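Local coordinates for protein F01G10.3, confirmed by transcript evidence (PDB 3K6J) that probably acts as an NAD+-dependent (3S)-3-hydroxyacyl-CoA dehydrogenase within a multifunctional enzyme, and carries a bound zinc ion, at residues A[263-268]-A[356-361]. Residues are numbered along the deposited sequence; the frame is centred on the assembly and turned at random.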
loop_
_atom_site.group_PDB
_atom_site.type_symbol
_atom_site.label_atom_id
_atom_site.label_comp_id
_atom_site.label_asym_id
_atom_site.label_seq_id
_atom_site.Cartn_x
_atom_site.Cartn_y
_atom_site.Cartn_z
ATOM N N ASP A 263 10.966 7.191 -15.025
ATOM C CA ASP A 263 10.874 5.896 -14.387
ATOM C C ASP A 263 12.262 5.289 -14.173
ATOM O O ASP A 263 12.507 4.599 -13.171
ATOM C CB ASP A 263 9.990 4.969 -15.208
ATOM C CG ASP A 263 8.511 5.354 -15.145
ATOM O OD1 ASP A 263 8.154 6.346 -14.478
ATOM O OD2 ASP A 263 7.691 4.648 -15.769
ATOM N N LYS A 264 13.181 5.582 -15.089
ATOM C CA LYS A 264 14.516 5.021 -15.015
ATOM C C LYS A 264 15.285 5.661 -13.886
ATOM O O LYS A 264 16.036 4.995 -13.199
ATOM C CB LYS A 264 15.261 5.179 -16.342
ATOM C CG LYS A 264 16.614 4.492 -16.388
ATOM C CD LYS A 264 16.458 2.985 -16.313
ATOM C CE LYS A 264 17.808 2.300 -16.285
ATOM N NZ LYS A 264 17.582 0.850 -16.129
ATOM N N ILE A 265 15.059 6.953 -13.682
ATOM C CA ILE A 265 15.712 7.686 -12.621
ATOM C C ILE A 265 15.218 7.193 -11.248
ATOM O O ILE A 265 16.011 6.963 -10.326
ATOM C CB ILE A 265 15.504 9.201 -12.808
ATOM C CG1 ILE A 265 16.305 9.699 -14.030
ATOM C CG2 ILE A 265 15.906 9.960 -11.549
ATOM C CD1 ILE A 265 15.870 11.100 -14.549
ATOM N N ILE A 266 13.907 7.003 -11.144
ATOM C CA ILE A 266 13.260 6.426 -9.968
ATOM C C ILE A 266 13.746 5.005 -9.649
ATOM O O ILE A 266 14.060 4.698 -8.490
ATOM C CB ILE A 266 11.701 6.510 -10.113
ATOM C CG1 ILE A 266 11.213 7.962 -9.974
ATOM C CG2 ILE A 266 10.980 5.577 -9.168
ATOM C CD1 ILE A 266 11.365 8.572 -8.591
ATOM N N THR A 267 13.827 4.141 -10.657
ATOM C CA THR A 267 14.255 2.762 -10.399
ATOM C C THR A 267 15.751 2.708 -10.120
ATOM O O THR A 267 16.209 1.847 -9.372
ATOM C CB THR A 267 13.858 1.761 -11.535
ATOM O OG1 THR A 267 14.509 2.130 -12.756
ATOM C CG2 THR A 267 12.343 1.746 -11.745
ATOM N N ASN A 268 16.504 3.633 -10.719
ATOM C CA ASN A 268 17.925 3.779 -10.383
ATOM C C ASN A 268 18.110 4.186 -8.921
ATOM O O ASN A 268 19.011 3.706 -8.263
ATOM C CB ASN A 268 18.650 4.803 -11.291
ATOM C CG ASN A 268 18.925 4.276 -12.697
ATOM O OD1 ASN A 268 18.733 3.099 -12.998
ATOM N ND2 ASN A 268 19.364 5.165 -13.567
ATOM N N GLN A 356 19.959 13.776 -10.071
ATOM C CA GLN A 356 19.759 14.100 -8.654
ATOM C C GLN A 356 18.666 15.150 -8.430
ATOM O O GLN A 356 17.836 14.973 -7.549
ATOM C CB GLN A 356 21.079 14.478 -7.955
ATOM C CG GLN A 356 21.006 14.506 -6.421
ATOM C CD GLN A 356 20.309 13.268 -5.805
ATOM O OE1 GLN A 356 20.649 12.121 -6.128
ATOM N NE2 GLN A 356 19.344 13.505 -4.912
ATOM N N ASP A 357 18.644 16.204 -9.240
ATOM C CA ASP A 357 17.593 17.226 -9.174
ATOM C C ASP A 357 16.200 16.668 -9.465
ATOM O O ASP A 357 15.218 17.095 -8.848
ATOM C CB ASP A 357 17.880 18.381 -10.142
ATOM C CG ASP A 357 19.160 19.148 -9.799
ATOM O OD1 ASP A 357 19.713 19.802 -10.717
ATOM O OD2 ASP A 357 19.617 19.099 -8.636
ATOM N N VAL A 358 16.127 15.749 -10.431
ATOM C CA VAL A 358 14.898 15.015 -10.745
ATOM C C VAL A 358 14.331 14.292 -9.503
ATOM O O VAL A 358 13.164 14.477 -9.155
ATOM C CB VAL A 358 15.128 13.998 -11.913
ATOM C CG1 VAL A 358 13.920 13.090 -12.099
ATOM C CG2 VAL A 358 15.431 14.747 -13.222
ATOM N N ILE A 359 15.175 13.484 -8.856
ATOM C CA ILE A 359 14.848 12.808 -7.602
ATOM C C ILE A 359 14.395 13.802 -6.521
ATOM O O ILE A 359 13.361 13.604 -5.901
ATOM C CB ILE A 359 16.028 11.930 -7.099
ATOM C CG1 ILE A 359 16.147 10.637 -7.916
ATOM C CG2 ILE A 359 15.908 11.610 -5.605
ATOM C CD1 ILE A 359 14.861 9.798 -8.020
ATOM N N ASN A 360 15.148 14.882 -6.323
ATOM C CA ASN A 360 14.776 15.895 -5.349
ATOM C C ASN A 360 13.422 16.521 -5.641
ATOM O O ASN A 360 12.623 16.743 -4.733
ATOM C CB ASN A 360 15.858 16.977 -5.267
ATOM C CG ASN A 360 17.173 16.436 -4.768
ATOM O OD1 ASN A 360 17.253 15.310 -4.271
ATOM N ND2 ASN A 360 18.219 17.239 -4.884
ATOM N N PHE A 361 13.183 16.812 -6.913
ATOM C CA PHE A 361 11.929 17.414 -7.383
ATOM C C PHE A 361 10.729 16.520 -7.043
ATOM O O PHE A 361 9.647 17.014 -6.702
ATOM C CB PHE A 361 12.013 17.658 -8.897
ATOM C CG PHE A 361 10.903 18.524 -9.451
ATOM C CD1 PHE A 361 10.942 19.916 -9.318
ATOM C CD2 PHE A 361 9.827 17.957 -10.137
ATOM C CE1 PHE A 361 9.914 20.731 -9.851
ATOM C CE2 PHE A 361 8.796 18.766 -10.650
ATOM C CZ PHE A 361 8.854 20.165 -10.505
#
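Ile265 points toward helix 355-375 and sets both its branches against neighbouring residues there, Val358 and Ile359. Its CD1 meets the fork of the valine alone, 3.7 Å from Val358 CG1 and nearly as close to CG2, the two side chains crossing at about a right angle. The other branch is shared: CG2 of Ile265 rests against Val358 CG1 as well, and lies 3.7 Å from CD1 of Ile359 while also touching its CG1, as the two isoleucine chains run past one another in opposite directions. In Ile265 the longer branch sits beside the backbone N (chi1 -70°) and ends extended (chi2 164°), which carries CD1 to the valine, while CG2, anti to N, reaches both partners.

Ile359 leaves its helix less directly, yet its CD1 reaches across and ends between Ile265 CG2 and Ile266 CD1, the latter also 3.7 Å away. The helices cross almost perpendicularly, at -86°, with their axes 9.9 Å apart; side-chain ends therefore mesh at one small patch, where Ile266 and Ile359 mark the nearest approach of the backbones (7.0 Å between CA atoms). This is all-apolar helix-helix packing within the helical part that follows the Rossmann-type domain, far from the zinc site, and it joins helix 259-269 to helix 355-375, some 90 residues further on. Cutting Ile265 back to an alanine removes CG2 and CD1, which is likely to cost Val358 and the end of Ile359 much of their contact with helix 259-269 and leave a gap there.

Helix 234-253 closes around the same patch, with Tyr244 against Ile266 and Leu251 against Val358. Asp263 of helix 259-269 is tied by hydrogen bonds to Met276 N, Thr277 and Tyr320.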